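Local coordinates for designed helical repeat protein (Synthetic construct, PDB 5CWM) that has no known natural function, being a computationally designed scaffold of repeated helices built to explore the range of repeat-protein structures, at residues Leu151-Glu155 with Arg206-Val210; Lys162-Glu166 with Glu216-Val221. All blocks are in the same frame, centred on the assembly; numbering follows the deposited sequence.

Contact 1. Residues Leu151-Glu155 with Arg206-Val210; sequences LRVAE and RAERV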
loop_
_atom_site.group_PDB
_atom_site.type_symbol
_atom_site.label_atom_id
_atom_site.label_comp_id
_atom_site.label_asym_id
_atom_site.label_seq_id
_atom_site.Cartn_x
_atom_site.Cartn_y
_atom_site.Cartn_z
ATOM N N LEU A 151 7.825 -6.247 7.107
ATOM C CA LEU A 151 7.197 -6.529 8.396
ATOM C C LEU A 151 6.837 -5.249 9.150
ATOM O O LEU A 151 5.748 -5.137 9.731
ATOM C CB LEU A 151 8.120 -7.394 9.256
ATOM C CG LEU A 151 8.608 -8.706 8.635
ATOM C CD1 LEU A 151 9.561 -9.427 9.576
ATOM C CD2 LEU A 151 7.433 -9.598 8.273
ATOM N N ARG A 152 7.757 -4.287 9.128
ATOM C CA ARG A 152 7.555 -2.997 9.779
ATOM C C ARG A 152 6.297 -2.308 9.255
ATOM O O ARG A 152 5.443 -1.877 10.031
ATOM C CB ARG A 152 8.780 -2.102 9.567
ATOM C CG ARG A 152 9.091 -1.149 10.712
ATOM C CD ARG A 152 8.282 0.134 10.631
ATOM N NE ARG A 152 7.158 0.138 11.563
ATOM C CZ ARG A 152 6.428 1.212 11.847
ATOM N NH1 ARG A 152 6.704 2.373 11.270
ATOM N NH2 ARG A 152 5.425 1.127 12.710
ATOM N N VAL A 153 6.188 -2.219 7.932
ATOM C CA VAL A 153 5.034 -1.606 7.283
ATOM C C VAL A 153 3.749 -2.372 7.596
ATOM O O VAL A 153 2.700 -1.770 7.831
ATOM C CB VAL A 153 5.237 -1.521 5.754
ATOM C CG1 VAL A 153 3.932 -1.198 5.044
ATOM C CG2 VAL A 153 6.298 -0.483 5.422
ATOM N N ALA A 154 3.840 -3.698 7.602
ATOM C CA ALA A 154 2.714 -4.557 7.965
ATOM C C ALA A 154 2.162 -4.203 9.346
ATOM O O ALA A 154 1.002 -3.786 9.482
ATOM C CB ALA A 154 3.129 -6.020 7.922
ATOM N N GLU A 155 2.995 -4.383 10.369
ATOM C CA GLU A 155 2.592 -4.077 11.739
ATOM C C GLU A 155 2.139 -2.621 11.879
ATOM O O GLU A 155 1.252 -2.314 12.680
ATOM C CB GLU A 155 3.735 -4.372 12.714
ATOM C CG GLU A 155 3.336 -4.275 14.179
ATOM C CD GLU A 155 4.468 -4.633 15.121
ATOM O OE1 GLU A 155 5.584 -4.914 14.634
ATOM O OE2 GLU A 155 4.240 -4.635 16.349
ATOM N N ARG A 206 5.829 -10.066 16.140
ATOM C CA ARG A 206 4.922 -9.097 15.536
ATOM C C ARG A 206 3.520 -9.683 15.397
ATOM O O ARG A 206 2.525 -9.008 15.672
ATOM C CB ARG A 206 5.446 -8.642 14.170
ATOM C CG ARG A 206 6.786 -7.923 14.222
ATOM C CD ARG A 206 7.179 -7.376 12.858
ATOM N NE ARG A 206 8.487 -6.727 12.881
ATOM C CZ ARG A 206 8.681 -5.440 13.153
ATOM N NH1 ARG A 206 7.649 -4.655 13.430
ATOM N NH2 ARG A 206 9.908 -4.937 13.148
ATOM N N ALA A 207 3.451 -10.945 14.983
ATOM C CA ALA A 207 2.175 -11.642 14.858
ATOM C C ALA A 207 1.474 -11.742 16.208
ATOM O O ALA A 207 0.255 -11.600 16.291
ATOM C CB ALA A 207 2.377 -13.026 14.264
ATOM N N GLU A 208 2.249 -11.987 17.261
ATOM C CA GLU A 208 1.699 -12.049 18.612
ATOM C C GLU A 208 1.110 -10.702 19.021
ATOM O O GLU A 208 -0.015 -10.631 19.530
ATOM C CB GLU A 208 2.772 -12.486 19.614
ATOM C CG GLU A 208 3.278 -13.904 19.404
ATOM C CD GLU A 208 4.368 -14.290 20.385
ATOM O OE1 GLU A 208 4.656 -13.493 21.302
ATOM O OE2 GLU A 208 4.936 -15.393 20.237
ATOM N N ARG A 209 1.876 -9.636 18.790
ATOM C CA ARG A 209 1.417 -8.284 19.099
ATOM C C ARG A 209 0.112 -7.963 18.373
ATOM O O ARG A 209 -0.858 -7.506 18.984
ATOM C CB ARG A 209 2.479 -7.246 18.726
ATOM C CG ARG A 209 3.839 -7.455 19.374
ATOM C CD ARG A 209 4.716 -6.222 19.197
ATOM N NE ARG A 209 6.126 -6.498 19.454
ATOM C CZ ARG A 209 7.039 -6.660 18.501
ATOM N NH1 ARG A 209 6.690 -6.568 17.226
ATOM N NH2 ARG A 209 8.301 -6.909 18.823
ATOM N N VAL A 210 0.098 -8.212 17.066
ATOM C CA VAL A 210 -1.079 -7.944 16.246
ATOM C C VAL A 210 -2.283 -8.759 16.718
ATOM O O VAL A 210 -3.403 -8.249 16.770
ATOM C CB VAL A 210 -0.802 -8.237 14.756
ATOM C CG1 VAL A 210 -2.075 -8.113 13.937
ATOM C CG2 VAL A 210 0.262 -7.292 14.222
#

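Contact 2. Residues Lys162-Glu166 with Glu216-Val221; sequences KRVLE and ELQERV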
loop_
_atom_site.group_PDB
_atom_site.type_symbol
_atom_site.label_atom_id
_atom_site.label_comp_id
_atom_site.label_asym_id
_atom_site.label_seq_id
_atom_site.Cartn_x
_atom_site.Cartn_y
_atom_site.Cartn_z
ATOM N N LYS A 162 -6.200 0.514 14.187
ATOM C CA LYS A 162 -6.753 0.935 15.469
ATOM C C LYS A 162 -7.264 2.369 15.388
ATOM O O LYS A 162 -8.339 2.677 15.895
ATOM C CB LYS A 162 -5.710 0.811 16.584
ATOM C CG LYS A 162 -6.083 1.562 17.856
ATOM C CD LYS A 162 -5.126 1.266 19.000
ATOM C CE LYS A 162 -5.274 -0.165 19.487
ATOM N NZ LYS A 162 -4.496 -0.424 20.728
ATOM N N ARG A 163 -6.488 3.239 14.747
ATOM C CA ARG A 163 -6.890 4.630 14.560
ATOM C C ARG A 163 -8.145 4.717 13.698
ATOM O O ARG A 163 -9.048 5.515 13.973
ATOM C CB ARG A 163 -5.755 5.439 13.929
ATOM C CG ARG A 163 -4.563 5.656 14.847
ATOM C CD ARG A 163 -3.416 6.342 14.119
ATOM N NE ARG A 163 -3.824 7.608 13.512
ATOM C CZ ARG A 163 -3.005 8.410 12.839
ATOM N NH1 ARG A 163 -1.730 8.080 12.686
ATOM N NH2 ARG A 163 -3.460 9.542 12.319
ATOM N N VAL A 164 -8.198 3.890 12.658
ATOM C CA VAL A 164 -9.386 3.817 11.812
ATOM C C VAL A 164 -10.602 3.384 12.626
ATOM O O VAL A 164 -11.695 3.932 12.472
ATOM C CB VAL A 164 -9.178 2.848 10.632
ATOM C CG1 VAL A 164 -10.503 2.518 9.958
ATOM C CG2 VAL A 164 -8.209 3.450 9.636
ATOM N N LEU A 165 -10.397 2.408 13.506
ATOM C CA LEU A 165 -11.453 1.940 14.397
ATOM C C LEU A 165 -11.914 3.058 15.326
ATOM O O LEU A 165 -13.099 3.169 15.642
ATOM C CB LEU A 165 -10.969 0.735 15.209
ATOM C CG LEU A 165 -11.978 0.012 16.103
ATOM C CD1 LEU A 165 -11.697 -1.477 16.089
ATOM C CD2 LEU A 165 -11.936 0.541 17.532
ATOM N N GLU A 166 -10.965 3.882 15.762
ATOM C CA GLU A 166 -11.259 5.007 16.639
ATOM C C GLU A 166 -12.105 6.047 15.916
ATOM O O GLU A 166 -13.048 6.595 16.485
ATOM C CB GLU A 166 -9.965 5.636 17.158
ATOM C CG GLU A 166 -9.191 4.754 18.126
ATOM C CD GLU A 166 -7.796 5.277 18.408
ATOM O OE1 GLU A 166 -7.410 6.303 17.809
ATOM O OE2 GLU A 166 -7.082 4.660 19.228
ATOM N N GLU A 216 -8.062 -7.265 21.628
ATOM C CA GLU A 216 -8.618 -6.104 22.320
ATOM C C GLU A 216 -9.700 -5.405 21.490
ATOM O O GLU A 216 -10.783 -5.075 21.991
ATOM C CB GLU A 216 -7.507 -5.110 22.664
ATOM C CG GLU A 216 -6.394 -5.691 23.520
ATOM C CD GLU A 216 -5.237 -4.728 23.702
ATOM O OE1 GLU A 216 -5.294 -3.617 23.133
ATOM O OE2 GLU A 216 -4.270 -5.081 24.410
ATOM N N LEU A 217 -9.393 -5.192 20.215
ATOM C CA LEU A 217 -10.266 -4.457 19.306
ATOM C C LEU A 217 -11.591 -5.174 19.080
ATOM O O LEU A 217 -12.611 -4.535 18.822
ATOM C CB LEU A 217 -9.562 -4.229 17.964
ATOM C CG LEU A 217 -8.809 -2.906 17.785
ATOM C CD1 LEU A 217 -7.851 -2.644 18.936
ATOM C CD2 LEU A 217 -8.067 -2.889 16.455
ATOM N N GLN A 218 -11.574 -6.500 19.174
ATOM C CA GLN A 218 -12.802 -7.279 19.084
ATOM C C GLN A 218 -13.726 -6.925 20.244
ATOM O O GLN A 218 -14.930 -6.731 20.063
ATOM C CB GLN A 218 -12.496 -8.779 19.082
ATOM C CG GLN A 218 -13.732 -9.666 19.070
ATOM C CD GLN A 218 -14.551 -9.515 17.803
ATOM O OE1 GLN A 218 -14.024 -9.179 16.742
ATOM N NE2 GLN A 218 -15.852 -9.762 17.908
ATOM N N GLU A 219 -13.143 -6.832 21.435
ATOM C CA GLU A 219 -13.887 -6.464 22.631
ATOM C C GLU A 219 -14.364 -5.017 22.556
ATOM O O GLU A 219 -15.442 -4.686 23.052
ATOM C CB GLU A 219 -13.028 -6.673 23.878
ATOM C CG GLU A 219 -12.491 -8.086 24.027
ATOM C CD GLU A 219 -11.597 -8.245 25.241
ATOM O OE1 GLU A 219 -11.013 -9.335 25.411
ATOM O OE2 GLU A 219 -11.477 -7.279 26.024
ATOM N N ARG A 220 -13.559 -4.157 21.934
ATOM C CA ARG A 220 -13.943 -2.756 21.766
ATOM C C ARG A 220 -15.138 -2.604 20.826
ATOM O O ARG A 220 -16.089 -1.880 21.128
ATOM C CB ARG A 220 -12.764 -1.930 21.248
ATOM C CG ARG A 220 -11.587 -1.869 22.205
ATOM C CD ARG A 220 -10.535 -0.882 21.726
ATOM N NE ARG A 220 -11.036 0.490 21.713
ATOM C CZ ARG A 220 -10.308 1.547 21.370
ATOM N NH1 ARG A 220 -9.040 1.394 21.010
ATOM N NH2 ARG A 220 -10.845 2.759 21.387
ATOM N N VAL A 221 -15.080 -3.285 19.684
ATOM C CA VAL A 221 -16.182 -3.273 18.727
ATOM C C VAL A 221 -17.425 -3.887 19.359
ATOM O O VAL A 221 -18.541 -3.411 19.146
ATOM C CB VAL A 221 -15.822 -4.034 17.434
ATOM C CG1 VAL A 221 -17.046 -4.203 16.547
ATOM C CG2 VAL A 221 -14.726 -3.304 16.687
#

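Contact 1. Residues Leu151-Glu155 with Arg206-Val210
Glu-155 holds two arginines of the next parallel helix, one on each carboxylate oxygen. Its OE2 takes a salt-bridged hydrogen bond from NH1 of Arg-209 at 3.2 Å, on the syn side and 21° out of the carboxylate plane; the two flat groups are nearly parallel but offset, so the bond is tilted from both planes. OE1 is salt-bridged to NH1 of Arg-206, though the modelled separation is too short for its exact geometry to be trusted; that guanidinium stands nearly perpendicular to the carboxylate, with OE1 at its edge. Two positive partners on one carboxylate would probably favour its charged form and fix its rotation. An extended chain from CG to NE carries Arg-206 across, and chi4 near -89° turns one guanidinium face onto the backbone of Leu-151 and Arg-152. Its NE also lies 3.7 Å from CB of Leu-151. Beside the charges, CG of Glu-155 meets CG2 of Val-210 at 4.3 Å. Leu-151 and Val-210 both continue onto helix 174-198. The segment axes run 11.0 Å apart at 5°, and this salt-bridge network, joining parallel helices next to side chains that pack on helix 174-198, belongs to the stacked helical-repeat architecture of a designed alpha-solenoid-like protein.

Contact 2. Residues Lys162-Glu166 with Glu216-Val221
With CG anti to the backbone N (chi1 -174°), Leu-165 sends its CD1 across to the helix of Leu-217 and Val-221. Lys-162 starts the same way but bends at chi3 (-69°), which carries its CE over the end of Leu-217. CD1 of Leu-165 sits between two neighbours, 3.6 Å from CG of Leu-217 and 3.6 Å from CG2 of Val-221. The two leucines slide past each other in opposite directions, whereas Leu-165 and Val-221 meet at a slant. Leu-217 also turns its CD1 to CE of Lys-162, 3.6 Å away, the lysine chain crossing it at about a right angle; its CD2 approaches CD1 of Leu-165 at 3.9 Å. An alanine at Leu-217 would remove CG and both methyls; CD1 of Leu-165 would probably keep only Val-221 as its apolar neighbour across the two segments, CE of Lys-162 would lose its contact, and a gap is likely to open between the helices.

Charged groups flank this apolar centre. Arg-220, bent at chi3, brings one guanidinium face over CD2 of Leu-165, while its NH2 lies 4.2 Å from CG of Glu-166. The Glu-166 carboxylate is near but beyond salt-bridge range; the firm partner of Arg-220 is Glu-169, a turn further along the helix of Glu-166. NZ of Lys-162 stays 4.1 Å from OE1 of Glu-216, also too long for a salt bridge, so the attraction there is probably loose.

The two segments run parallel, their axes 11.6 Å apart at 7°. Helix 174-198 lies against both, its Val-181 touching Leu-165 and Val-221 and its Val-184 touching Leu-217, so the apolar centre is shared by three helices. Elsewhere on segment 162-166, Val-164 packs on Ala-120 and Val-124 of helix 117-141.

How the contacts relate
Both contacts join the same two helices, 144-170 and 201-226, which run parallel with helix 174-198 lying between them in sequence. Contact 1 sits nearer their N-terminal ends and contact 2 further along, their centres 16 Å apart and their nearest atoms about 7 Å apart, without touching. Along the chain the segments alternate: 151-155, 162-166, 206-210, then 216-221. Each helix therefore advances from contact 1 to contact 2 in the same direction, and the pair is tied at two levels, by paired charges at the first and largely by apolar side chains at the second. Helix 174-198 meets both contacts, consistent with a continuous core at the C-terminal end of the helical array.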